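Local coordinates for probable n-acetylneuraminic acid outer membrane channel protein NANC (Escherichia coli, PDB 2WJR) that forms a monomeric, weakly anion-selective beta-barrel channel that lets N-acetylneuraminic acid cross the bacterial outer membrane, at residues T83-Y88 with W109-Q114; Q115-D120 with D155-N160; N125-D130 with S151-Y156; A165-F170 with D187-Q192. The protein carries 1 engineered substitution. All coordinates share one frame; numbering follows the deposited sequence.

How the contacts relate
Contacts 1, 3 and 4 each join the two strands of a beta hairpin of the barrel near its extracellular end, whereas contact 2 packs two extracellular loops against each other. Contact 4 is partly buried; the other three lie at the surface, contact 2 farthest out, about 23 Å between its centre and that of the chain. Contacts 1 and 3 lie on neighbouring hairpins, joined where strands 99-110 and 126-136 run side by side, and contacts 2 and 3 share Asp-155 and Tyr-156. The chemistry follows the place: cations round a sulfonate in contact 1, an Asx turn with bridging water in contact 2, amides in contact 3, a carboxylate standing in for backbone in contact 4.

Contact 1. Residues T83-Y88 with W109-Q114; sequences TRYGPY and WKAYRQ. With EPE (4-(2-hydroxyethyl)-1-piperazine ethanesulfonic acid), chain B; PO4 (phosphate ion), chain D.
Arg-84 and Lys-110 leave the same face of the hairpin and converge on one sulfonate. They form an antiparallel non-hydrogen-bonded pair, and their aliphatic parts cross obliquely, Arg-84 CG lying 4.0 Å from Lys-110 CG. Bent at chi3 (84°), the arginine presents the edge of its guanidinium, and Arg-84 NH2 donates to EPE O2S at 2.8 Å. The extended chain of Lys-110 carries its NZ to EPE O3S, also at 2.8 Å. A second bond of Lys-110 NZ, 2.8 Å to Gln-114 OE1, lies in the amide carbonyl plane on a lone pair, and Asp-124 adds a salt bridge. EPE, probably from the crystallisation liquor, thus bridges two cations whose NH2 (Arg-84) and NZ (Lys-110) stay 7.0 Å apart. A methionine in place of Lys-110 would probably take from Asp-124 one of its two cations, Lys-152 remaining, leave Gln-114 OE1 without this donor and hold the sulfonate less firmly.

On the other face the rings of Tyr-85 and Trp-109 meet rim to rim, not stacked: Tyr-85 CD2 is 3.9 Å from Trp-109 CE3, each near the other's plane. Two backbone bonds tie this hydrogen-bonded pair, and a third, Ala-111 N to Thr-83 O at 2.9 Å and 161°, carries the ladder into the loop. There the edge of Tyr-112 comes in, with CD1 3.5 Å from Thr-83 O.

Strands 82-94 and 99-110 form this hairpin of the barrel. Strand 68-79 flanks it through contacts to Thr-83 and Arg-84, and beyond its other edge runs strand 126-136, where Asn-125, just ahead, accepts from Lys-110 N.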
# COMPACT_ATOMS: atom_id res chain seq x y z
N THR A 83 -16.10 7.20 0.21
CA THR A 83 -14.82 7.70 -0.31
C THR A 83 -13.91 8.13 0.84
O THR A 83 -14.35 8.73 1.81
CB THR A 83 -15.02 8.87 -1.29
OG1 THR A 83 -15.87 8.45 -2.37
CG2 THR A 83 -13.66 9.35 -1.85
N ARG A 84 -12.63 7.78 0.71
CA ARG A 84 -11.63 8.14 1.70
C ARG A 84 -10.50 8.87 0.97
O ARG A 84 -9.99 8.36 -0.01
CB ARG A 84 -11.09 6.88 2.35
CG ARG A 84 -10.05 7.10 3.42
CD ARG A 84 -9.38 5.77 3.71
NE ARG A 84 -8.30 5.52 2.75
CZ ARG A 84 -7.70 4.34 2.55
NH1 ARG A 84 -6.70 4.25 1.67
NH2 ARG A 84 -8.08 3.25 3.20
N TYR A 85 -10.13 10.04 1.47
CA TYR A 85 -9.14 10.90 0.81
C TYR A 85 -7.84 10.89 1.61
O TYR A 85 -7.87 11.13 2.83
CB TYR A 85 -9.67 12.32 0.73
CG TYR A 85 -10.90 12.48 -0.13
CD1 TYR A 85 -10.81 12.42 -1.53
CD2 TYR A 85 -12.16 12.68 0.45
CE1 TYR A 85 -11.92 12.58 -2.32
CE2 TYR A 85 -13.29 12.83 -0.36
CZ TYR A 85 -13.16 12.78 -1.74
OH TYR A 85 -14.27 12.93 -2.54
N GLY A 86 -6.72 10.62 0.92
CA GLY A 86 -5.43 10.47 1.57
C GLY A 86 -4.33 11.36 1.02
O GLY A 86 -3.47 10.87 0.28
N PRO A 87 -4.39 12.66 1.33
CA PRO A 87 -3.32 13.54 0.91
C PRO A 87 -2.02 13.10 1.58
O PRO A 87 -2.04 12.58 2.71
CB PRO A 87 -3.79 14.91 1.37
CG PRO A 87 -4.74 14.64 2.50
CD PRO A 87 -5.43 13.39 2.08
N TYR A 88 -0.90 13.24 0.86
CA TYR A 88 0.37 12.80 1.39
C TYR A 88 1.56 13.58 0.86
O TYR A 88 1.43 14.34 -0.12
CB TYR A 88 0.58 11.31 1.11
CG TYR A 88 0.72 10.84 -0.34
CD1 TYR A 88 -0.26 10.04 -0.92
CD2 TYR A 88 1.86 11.14 -1.10
CE1 TYR A 88 -0.11 9.56 -2.22
CE2 TYR A 88 2.02 10.63 -2.36
CZ TYR A 88 1.03 9.87 -2.93
OH TYR A 88 1.20 9.40 -4.20
N TRP A 109 -8.56 10.49 5.43
CA TRP A 109 -9.73 11.18 5.97
C TRP A 109 -10.95 10.56 5.30
O TRP A 109 -11.03 10.51 4.07
CB TRP A 109 -9.63 12.68 5.67
CG TRP A 109 -10.78 13.47 6.22
CD1 TRP A 109 -10.88 14.01 7.47
CD2 TRP A 109 -11.99 13.82 5.53
NE1 TRP A 109 -12.07 14.67 7.60
CE2 TRP A 109 -12.78 14.57 6.43
CE3 TRP A 109 -12.48 13.58 4.25
CZ2 TRP A 109 -14.03 15.09 6.08
CZ3 TRP A 109 -13.74 14.08 3.90
CH2 TRP A 109 -14.50 14.83 4.82
N LYS A 110 -11.88 10.04 6.10
CA LYS A 110 -13.09 9.42 5.56
C LYS A 110 -14.19 10.44 5.36
O LYS A 110 -14.52 11.21 6.27
CB LYS A 110 -13.59 8.30 6.46
CG LYS A 110 -12.83 7.02 6.32
CD LYS A 110 -13.27 5.99 7.33
CE LYS A 110 -12.50 4.70 7.19
NZ LYS A 110 -12.94 3.65 8.16
N ALA A 111 -14.77 10.44 4.16
CA ALA A 111 -15.84 11.36 3.80
C ALA A 111 -17.19 10.86 4.31
O ALA A 111 -18.23 11.43 3.99
CB ALA A 111 -15.90 11.54 2.28
N TYR A 112 -17.17 9.81 5.12
CA TYR A 112 -18.38 9.24 5.68
C TYR A 112 -18.14 8.94 7.16
O TYR A 112 -17.01 8.65 7.57
CB TYR A 112 -18.76 7.96 4.95
CG TYR A 112 -17.66 6.93 4.85
CD1 TYR A 112 -16.66 7.03 3.89
CD2 TYR A 112 -17.63 5.84 5.71
CE1 TYR A 112 -15.65 6.06 3.80
CE2 TYR A 112 -16.64 4.88 5.64
CZ TYR A 112 -15.66 4.99 4.68
OH TYR A 112 -14.69 4.02 4.63
N ARG A 113 -19.21 9.02 7.93
CA ARG A 113 -19.14 8.84 9.38
C ARG A 113 -19.54 7.42 9.79
O ARG A 113 -20.33 6.76 9.12
CB ARG A 113 -19.99 9.89 10.09
CG ARG A 113 -19.51 11.29 9.80
CD ARG A 113 -20.45 12.35 10.28
NE ARG A 113 -20.42 12.52 11.73
CZ ARG A 113 -21.48 12.49 12.54
NH1 ARG A 113 -22.71 12.28 12.07
NH2 ARG A 113 -21.32 12.68 13.84
N GLN A 114 -18.91 6.91 10.84
CA GLN A 114 -19.10 5.54 11.26
C GLN A 114 -19.18 5.49 12.77
O GLN A 114 -18.57 6.31 13.46
CB GLN A 114 -17.95 4.61 10.81
CG GLN A 114 -17.90 4.33 9.31
CD GLN A 114 -16.61 3.66 8.90
OE1 GLN A 114 -15.52 4.22 9.07
NE2 GLN A 114 -16.73 2.48 8.33
N1 EPE B . -8.11 -0.82 6.68
C2 EPE B . -6.84 -0.51 7.37
C3 EPE B . -6.25 -1.78 8.01
N4 EPE B . -6.04 -2.81 7.01
C5 EPE B . -7.31 -3.14 6.38
C6 EPE B . -7.95 -1.93 5.72
C7 EPE B . -5.39 -3.96 7.62
C8 EPE B . -5.03 -5.06 6.63
O8 EPE B . -6.10 -5.98 6.60
C9 EPE B . -8.55 0.38 5.98
C10 EPE B . -9.89 0.17 5.29
S EPE B . -10.88 1.68 5.24
O1S EPE B . -11.84 1.52 4.15
O2S EPE B . -10.10 2.88 5.06
O3S EPE B . -11.62 1.78 6.51
P PO4 D . -16.67 14.28 12.87
O1 PO4 D . -17.14 15.60 13.44
O2 PO4 D . -15.98 14.59 11.55
O3 PO4 D . -15.68 13.62 13.82
O4 PO4 D . -17.86 13.38 12.66

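Contact 2. Residues Q115-D120 with D155-N160; sequences QDLSGD and DYRYAN
Asp-116 OD1 is gripped by two backbone N-H groups of its own turn, Ser-118 N at 2.8 Å and Asp-120 N at 3.0 Å, while the CB of the same residue packs on Tyr-156 across the contact. The two donors come from opposite faces of the carboxylate plane, each about 50° out of it. With CG between the backbone N and the carbonyl carbon (chi1 79°), the carboxylate folds back over the turn. An alanine here would probably leave both amides without their acceptor and make the turn less rigid.

Asp-116 CB stands over one face of the Tyr-156 ring, 3.8 Å from its centroid, in a CH-pi contact; the phenol OH beyond bonds to Gln-114 O. Leu-117 N gives an almost straight bond to Asp-155 O, 2.9 Å long. A water joins Asp-116 OD2 (2.9 Å) to Asp-155 N, and probably softens the approach of the two carboxylates, whose OD2 atoms in Asp-116 and Asp-155 lie 4.2 Å apart. Leu-117 CD2 lies 3.9 Å from Arg-157 CD, crossing the extended arginine chain at about a right angle.

An Asx turn, set on the type I beta turn from Asp-116 to Gly-119, forms the tip of the short hairpin of strands 114-115 and 121-122 in the extracellular loop region.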
# COMPACT_ATOMS: atom_id res chain seq x y z
N GLN A 115 -19.89 4.49 13.26
CA GLN A 115 -20.01 4.29 14.70
C GLN A 115 -18.64 3.98 15.33
O GLN A 115 -17.95 3.03 14.94
CB GLN A 115 -21.00 3.17 15.03
CG GLN A 115 -21.25 3.10 16.53
CD GLN A 115 -22.09 1.91 16.97
OE1 GLN A 115 -22.93 2.04 17.87
NE2 GLN A 115 -21.82 0.73 16.41
N ASP A 116 -18.28 4.79 16.32
CA ASP A 116 -17.04 4.58 17.06
C ASP A 116 -17.19 3.62 18.23
O ASP A 116 -18.26 3.05 18.46
CB ASP A 116 -16.38 5.92 17.44
CG ASP A 116 -17.01 6.62 18.64
OD1 ASP A 116 -17.85 6.03 19.39
OD2 ASP A 116 -16.62 7.79 18.83
N LEU A 117 -16.10 3.41 18.96
CA LEU A 117 -16.07 2.40 20.01
C LEU A 117 -17.06 2.72 21.15
O LEU A 117 -17.48 1.81 21.85
CB LEU A 117 -14.67 2.26 20.59
CG LEU A 117 -13.66 1.57 19.70
CD1 LEU A 117 -12.25 1.79 20.27
CD2 LEU A 117 -13.97 0.11 19.63
N SER A 118 -17.38 4.00 21.31
CA SER A 118 -18.30 4.44 22.36
C SER A 118 -19.76 4.44 21.88
O SER A 118 -20.67 4.77 22.66
CB SER A 118 -17.90 5.83 22.85
OG SER A 118 -16.58 5.80 23.38
N GLY A 119 -19.97 4.06 20.63
CA GLY A 119 -21.30 4.04 20.01
C GLY A 119 -21.72 5.36 19.39
O GLY A 119 -22.85 5.49 18.89
N ASP A 120 -20.83 6.35 19.40
CA ASP A 120 -21.14 7.63 18.79
C ASP A 120 -20.69 7.67 17.33
O ASP A 120 -19.77 6.96 16.91
CB ASP A 120 -20.47 8.77 19.55
CG ASP A 120 -21.02 8.93 20.95
OD1 ASP A 120 -22.25 8.78 21.13
OD2 ASP A 120 -20.23 9.20 21.87
N ASP A 155 -11.85 7.68 18.14
CA ASP A 155 -12.07 6.55 19.05
C ASP A 155 -12.46 5.28 18.32
O ASP A 155 -13.58 4.79 18.43
CB ASP A 155 -13.13 6.94 20.11
CG ASP A 155 -13.32 5.87 21.16
OD1 ASP A 155 -12.42 5.01 21.33
OD2 ASP A 155 -14.40 5.90 21.83
N TYR A 156 -11.51 4.74 17.56
CA TYR A 156 -11.66 3.52 16.81
C TYR A 156 -10.49 2.60 17.06
O TYR A 156 -9.50 3.01 17.65
CB TYR A 156 -11.73 3.82 15.31
CG TYR A 156 -12.90 4.66 14.91
CD1 TYR A 156 -14.11 4.08 14.56
CD2 TYR A 156 -12.80 6.03 14.84
CE1 TYR A 156 -15.20 4.85 14.19
CE2 TYR A 156 -13.85 6.80 14.45
CZ TYR A 156 -15.06 6.20 14.14
OH TYR A 156 -16.10 6.99 13.73
N ARG A 157 -10.60 1.37 16.59
CA ARG A 157 -9.51 0.44 16.74
C ARG A 157 -9.33 -0.42 15.51
O ARG A 157 -10.25 -0.59 14.73
CB ARG A 157 -9.72 -0.45 17.98
CG ARG A 157 -10.87 -1.43 17.84
CD ARG A 157 -10.98 -2.32 19.09
NE ARG A 157 -12.01 -3.35 18.97
CZ ARG A 157 -11.90 -4.49 18.30
NH1 ARG A 157 -12.91 -5.36 18.30
NH2 ARG A 157 -10.80 -4.78 17.61
N TYR A 158 -8.12 -0.95 15.36
CA TYR A 158 -7.84 -1.99 14.38
C TYR A 158 -8.22 -3.34 14.95
O TYR A 158 -8.51 -3.49 16.16
CB TYR A 158 -6.35 -1.94 13.98
CG TYR A 158 -6.03 -0.66 13.24
CD1 TYR A 158 -5.36 0.39 13.88
CD2 TYR A 158 -6.47 -0.45 11.94
CE1 TYR A 158 -5.09 1.58 13.22
CE2 TYR A 158 -6.21 0.75 11.27
CZ TYR A 158 -5.53 1.77 11.92
OH TYR A 158 -5.23 2.98 11.29
N ALA A 159 -8.25 -4.33 14.08
CA ALA A 159 -8.66 -5.68 14.41
C ALA A 159 -7.66 -6.37 15.36
O ALA A 159 -7.89 -7.50 15.80
CB ALA A 159 -8.85 -6.48 13.13
N ASN A 160 -6.56 -5.68 15.67
CA ASN A 160 -5.59 -6.18 16.64
C ASN A 160 -5.88 -5.62 18.04
O ASN A 160 -5.05 -5.74 18.93
CB ASN A 160 -4.17 -5.82 16.21
CG ASN A 160 -3.93 -4.32 16.20
OD1 ASN A 160 -4.86 -3.52 16.34
ND2 ASN A 160 -2.66 -3.93 16.02
O HOH W 1 -14.34 9.14 17.76
O HOH W 2 -15.53 8.21 21.98

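Contact 3. Residues N125-D130 with S151-Y156; sequences NVHRWD and SKQNDY
His-127 and Ser-151 form an antiparallel hydrogen-bonded pair, with both backbone N to O distances, His-127 N to Ser-151 O and Ser-151 N to His-127 O, at 3.0 Å, and Gln-153 N to Asn-125 O continues the ladder past the end of strand 141-152. Asn-125 and Gln-153 then run side by side, pointing the same way, their amide planes turned 68° apart. Asn-125 ND2 donates to Gln-153 OE1 at 3.2 Å, with the oxygen in the plane of the asparagine amide, whose own OD1 is taken by Lys-110 N of the neighbouring strand. Gln-153 reaches this position through an extended chain with CG anti to the backbone N (chi1 176°), and its OE1 is also bonded to Tyr-107 OH.

The hairpin of strands 126-136 and 141-152 is one of the barrel's strand pairs, and at its extracellular end the side chain of Gln-153 comes within about 3 Å, nearest atoms, of a bound n-octane.

A water in the plane of the imidazole, at its edge, lies 2.8 Å from His-127 NE2 and accepts from Gln-153 NE2 at 3.2 Å; Tyr-105 OH is bonded to His-127 ND1, so both ring nitrogens have partners. Another water donates to Asn-125 O (2.7 Å) and accepts from Asn-154 N. On the opposite face Val-126 CG2 meets Lys-152 CD at 4.1 Å, while the ammonium of Lys-152 pairs with Asp-124.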
# COMPACT_ATOMS: atom_id res chain seq x y z
N ASN A 125 -10.56 8.61 10.92
CA ASN A 125 -9.43 9.17 10.18
C ASN A 125 -8.15 8.56 10.71
O ASN A 125 -8.06 8.14 11.88
CB ASN A 125 -9.40 10.67 10.32
CG ASN A 125 -10.69 11.32 9.89
OD1 ASN A 125 -11.34 10.87 8.94
ND2 ASN A 125 -11.07 12.40 10.59
N VAL A 126 -7.14 8.48 9.84
CA VAL A 126 -5.96 7.73 10.14
C VAL A 126 -4.67 8.48 9.75
O VAL A 126 -4.61 9.11 8.69
CB VAL A 126 -5.99 6.39 9.41
CG1 VAL A 126 -4.60 5.73 9.48
CG2 VAL A 126 -7.08 5.47 10.00
N HIS A 127 -3.68 8.41 10.62
CA HIS A 127 -2.33 8.91 10.34
C HIS A 127 -1.50 7.75 9.89
O HIS A 127 -1.38 6.77 10.63
CB HIS A 127 -1.68 9.48 11.59
CG HIS A 127 -2.37 10.68 12.15
ND1 HIS A 127 -2.33 11.92 11.53
CD2 HIS A 127 -3.08 10.85 13.29
CE1 HIS A 127 -3.02 12.78 12.25
NE2 HIS A 127 -3.48 12.17 13.33
N ARG A 128 -0.90 7.82 8.70
CA ARG A 128 -0.18 6.68 8.15
C ARG A 128 1.23 7.06 7.65
O ARG A 128 1.41 8.04 6.92
CB ARG A 128 -0.98 6.02 7.02
CG ARG A 128 -0.22 4.90 6.35
CD ARG A 128 -0.99 4.25 5.24
NE ARG A 128 -0.15 3.27 4.54
CZ ARG A 128 -0.53 2.08 4.09
NH1 ARG A 128 -1.79 1.64 4.24
NH2 ARG A 128 0.37 1.30 3.48
N TRP A 129 2.21 6.26 8.08
CA TRP A 129 3.60 6.40 7.66
C TRP A 129 4.02 5.14 6.90
O TRP A 129 3.72 4.01 7.33
CB TRP A 129 4.50 6.56 8.88
CG TRP A 129 4.44 7.89 9.52
CD1 TRP A 129 3.64 8.28 10.58
CD2 TRP A 129 5.22 9.03 9.16
NE1 TRP A 129 3.89 9.61 10.87
CE2 TRP A 129 4.85 10.08 10.01
CE3 TRP A 129 6.19 9.26 8.17
CZ2 TRP A 129 5.44 11.35 9.92
CZ3 TRP A 129 6.77 10.52 8.08
CH2 TRP A 129 6.40 11.54 8.96
N ASP A 130 4.72 5.34 5.78
CA ASP A 130 5.35 4.24 5.08
C ASP A 130 6.83 4.56 4.86
O ASP A 130 7.17 5.69 4.53
CB ASP A 130 4.68 4.00 3.72
CG ASP A 130 3.27 3.45 3.85
OD1 ASP A 130 3.11 2.21 3.90
OD2 ASP A 130 2.33 4.27 3.83
N SER A 151 -2.07 4.82 12.75
CA SER A 151 -2.75 5.02 14.04
C SER A 151 -4.02 5.80 13.84
O SER A 151 -4.16 6.59 12.91
CB SER A 151 -1.83 5.78 15.01
OG SER A 151 -1.58 7.07 14.52
N LYS A 152 -4.97 5.57 14.74
CA LYS A 152 -6.27 6.21 14.69
C LYS A 152 -6.23 7.59 15.28
O LYS A 152 -5.65 7.81 16.35
CB LYS A 152 -7.30 5.38 15.47
CG LYS A 152 -7.42 3.95 15.04
CD LYS A 152 -7.95 3.84 13.64
CE LYS A 152 -8.54 2.50 13.32
NZ LYS A 152 -9.15 2.49 11.98
N GLN A 153 -6.88 8.53 14.61
CA GLN A 153 -7.02 9.86 15.16
C GLN A 153 -8.14 9.88 16.24
O GLN A 153 -8.02 10.57 17.25
CB GLN A 153 -7.34 10.85 14.05
CG GLN A 153 -7.60 12.26 14.49
CD GLN A 153 -7.70 13.22 13.32
OE1 GLN A 153 -8.45 12.99 12.36
NE2 GLN A 153 -6.92 14.30 13.37
N ASN A 154 -9.21 9.13 15.99
CA ASN A 154 -10.43 9.19 16.82
C ASN A 154 -10.67 7.87 17.55
O ASN A 154 -9.79 7.01 17.59
CB ASN A 154 -11.60 9.61 15.94
CG ASN A 154 -11.51 11.04 15.49
OD1 ASN A 154 -11.10 11.90 16.26
ND2 ASN A 154 -11.88 11.31 14.23
N ASP A 155 -11.85 7.68 18.14
CA ASP A 155 -12.07 6.55 19.05
C ASP A 155 -12.46 5.28 18.32
O ASP A 155 -13.58 4.79 18.43
CB ASP A 155 -13.13 6.94 20.11
CG ASP A 155 -13.32 5.87 21.16
OD1 ASP A 155 -12.42 5.01 21.33
OD2 ASP A 155 -14.40 5.90 21.83
N TYR A 156 -11.51 4.74 17.56
CA TYR A 156 -11.66 3.52 16.81
C TYR A 156 -10.49 2.60 17.06
O TYR A 156 -9.50 3.01 17.65
CB TYR A 156 -11.73 3.82 15.31
CG TYR A 156 -12.90 4.66 14.91
CD1 TYR A 156 -14.11 4.08 14.56
CD2 TYR A 156 -12.80 6.03 14.84
CE1 TYR A 156 -15.20 4.85 14.19
CE2 TYR A 156 -13.85 6.80 14.45
CZ TYR A 156 -15.06 6.20 14.14
OH TYR A 156 -16.10 6.99 13.73
O HOH W 3 -9.75 7.15 13.69
O HOH W 4 -4.57 13.64 15.41

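Contact 4. Residues A165-F170 with D187-Q192; sequences ATENAF and DYLDRQ
Asn-168 and Tyr-188 are an antiparallel hydrogen-bonded pair, joined by two backbone bonds, Asn-168 N meeting Tyr-188 O at 3.0 Å and Tyr-188 N meeting Asn-168 O at 2.9 Å. The ladder does not continue in the usual way, for at Asp-190 the chain turns with a positive phi of 67°.

Side-chain bonds take over there. Thr-166 N donates to Asp-190 OD2 at 3.1 Å, reaching it on the anti side and 20° out of the carboxylate plane; the carboxylate thus stands where a backbone carbonyl would continue the pairing. Its other oxygen, Asp-190 OD1, accepts from Arg-191 N at 2.7 Å, which fixes the rotation of the group. Gln-192 NE2 folds back on Leu-189 O, in the plane of its own amide, and also bonds to Tyr-150 OH of strand 141-152.

A water accepts from Asn-168 ND2 and donates to Tyr-188 O at 2.8 Å, with Thr-166 OG1 as a third neighbour.

Van der Waals contacts lie on the face of Glu-167 and Ala-169. Leu-189 CD2 lies against the extended chain of Glu-167, 3.6 Å from its CG, before the carboxylate goes on to Tyr-150 OH. Ala-165 CB rests 3.8 Å from Gln-192 CD. Farther along, a carboxylate meets a methyl: Asp-187 OD1 lies beside Ala-169 CB, while OD2 is bound by Arg-207 and Ser-205.

The turn at Asp-190 replaces the next backbone bond by one to a carboxylate and leaves Thr-166 O buried with no partner in the model, consistent with strand pairing giving way here to a turn in which the Asp-190 carboxylate and the Gln-192 amide take part.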
# COMPACT_ATOMS: atom_id res chain seq x y z
N ALA A 165 -1.35 -0.06 14.25
CA ALA A 165 -0.90 -1.33 13.75
C ALA A 165 0.17 -1.09 12.71
O ALA A 165 0.43 0.05 12.29
CB ALA A 165 -2.04 -2.11 13.13
N THR A 166 0.76 -2.19 12.29
CA THR A 166 1.89 -2.18 11.36
C THR A 166 1.62 -3.10 10.17
O THR A 166 0.74 -3.97 10.20
CB THR A 166 3.23 -2.59 12.06
OG1 THR A 166 3.14 -3.93 12.55
CG2 THR A 166 3.55 -1.64 13.18
N GLU A 167 2.34 -2.84 9.08
CA GLU A 167 2.45 -3.80 8.00
C GLU A 167 3.90 -3.81 7.56
O GLU A 167 4.60 -2.79 7.63
CB GLU A 167 1.55 -3.44 6.81
CG GLU A 167 0.06 -3.23 7.13
CD GLU A 167 -0.79 -2.98 5.89
OE1 GLU A 167 -0.26 -3.09 4.75
OE2 GLU A 167 -1.99 -2.67 6.04
N ASN A 168 4.35 -4.98 7.13
CA ASN A 168 5.64 -5.12 6.52
C ASN A 168 5.50 -5.97 5.29
O ASN A 168 5.03 -7.12 5.36
CB ASN A 168 6.65 -5.71 7.50
CG ASN A 168 7.15 -4.69 8.49
OD1 ASN A 168 8.02 -3.87 8.17
ND2 ASN A 168 6.58 -4.70 9.71
N ALA A 169 5.89 -5.40 4.14
CA ALA A 169 5.80 -6.05 2.84
C ALA A 169 7.22 -6.28 2.29
O ALA A 169 8.03 -5.35 2.27
CB ALA A 169 4.96 -5.20 1.86
N PHE A 170 7.50 -7.51 1.87
CA PHE A 170 8.79 -7.91 1.33
C PHE A 170 8.55 -8.47 -0.06
O PHE A 170 7.79 -9.43 -0.22
CB PHE A 170 9.47 -8.96 2.21
CG PHE A 170 9.59 -8.55 3.64
CD1 PHE A 170 8.59 -8.84 4.55
CD2 PHE A 170 10.69 -7.84 4.08
CE1 PHE A 170 8.69 -8.44 5.87
CE2 PHE A 170 10.80 -7.45 5.39
CZ PHE A 170 9.79 -7.76 6.29
N ASP A 187 3.91 -10.58 3.20
CA ASP A 187 3.57 -9.49 4.10
C ASP A 187 3.15 -10.05 5.45
O ASP A 187 2.55 -11.13 5.52
CB ASP A 187 2.43 -8.62 3.56
CG ASP A 187 2.47 -8.49 2.08
OD1 ASP A 187 3.37 -7.80 1.58
OD2 ASP A 187 1.60 -9.08 1.42
N TYR A 188 3.51 -9.32 6.49
CA TYR A 188 2.93 -9.53 7.80
C TYR A 188 2.10 -8.29 8.14
O TYR A 188 2.63 -7.16 8.24
CB TYR A 188 4.00 -9.80 8.86
CG TYR A 188 3.33 -10.06 10.19
CD1 TYR A 188 3.52 -9.19 11.26
CD2 TYR A 188 2.46 -11.14 10.35
CE1 TYR A 188 2.89 -9.41 12.49
CE2 TYR A 188 1.82 -11.37 11.56
CZ TYR A 188 2.03 -10.49 12.62
OH TYR A 188 1.39 -10.71 13.81
N LEU A 189 0.79 -8.50 8.28
CA LEU A 189 -0.13 -7.39 8.45
C LEU A 189 -0.63 -7.24 9.91
O LEU A 189 -1.74 -6.77 10.15
CB LEU A 189 -1.28 -7.55 7.47
CG LEU A 189 -0.83 -7.69 6.02
CD1 LEU A 189 -2.06 -7.86 5.13
CD2 LEU A 189 0.02 -6.48 5.55
N ASP A 190 0.23 -7.60 10.86
CA ASP A 190 -0.06 -7.47 12.29
C ASP A 190 -1.19 -8.47 12.61
O ASP A 190 -1.55 -9.30 11.79
CB ASP A 190 -0.44 -6.01 12.59
CG ASP A 190 -0.17 -5.60 14.03
OD1 ASP A 190 -0.64 -6.29 14.98
OD2 ASP A 190 0.47 -4.54 14.22
N ARG A 191 -1.75 -8.40 13.81
CA ARG A 191 -2.87 -9.29 14.15
C ARG A 191 -4.19 -8.68 13.68
O ARG A 191 -5.04 -8.36 14.50
CB ARG A 191 -2.87 -9.54 15.65
CG ARG A 191 -1.61 -10.25 16.14
CD ARG A 191 -1.83 -10.75 17.59
NE ARG A 191 -2.87 -11.77 17.60
CZ ARG A 191 -2.69 -13.05 17.22
NH1 ARG A 191 -3.71 -13.91 17.24
NH2 ARG A 191 -1.49 -13.48 16.85
N GLN A 192 -4.35 -8.55 12.37
CA GLN A 192 -5.49 -7.85 11.79
C GLN A 192 -6.40 -8.77 10.98
O GLN A 192 -7.31 -8.31 10.28
CB GLN A 192 -5.01 -6.68 10.91
CG GLN A 192 -4.52 -5.50 11.71
CD GLN A 192 -4.27 -4.26 10.87
OE1 GLN A 192 -5.06 -3.32 10.90
NE2 GLN A 192 -3.17 -4.25 10.11
O HOH W 5 3.92 -5.91 10.36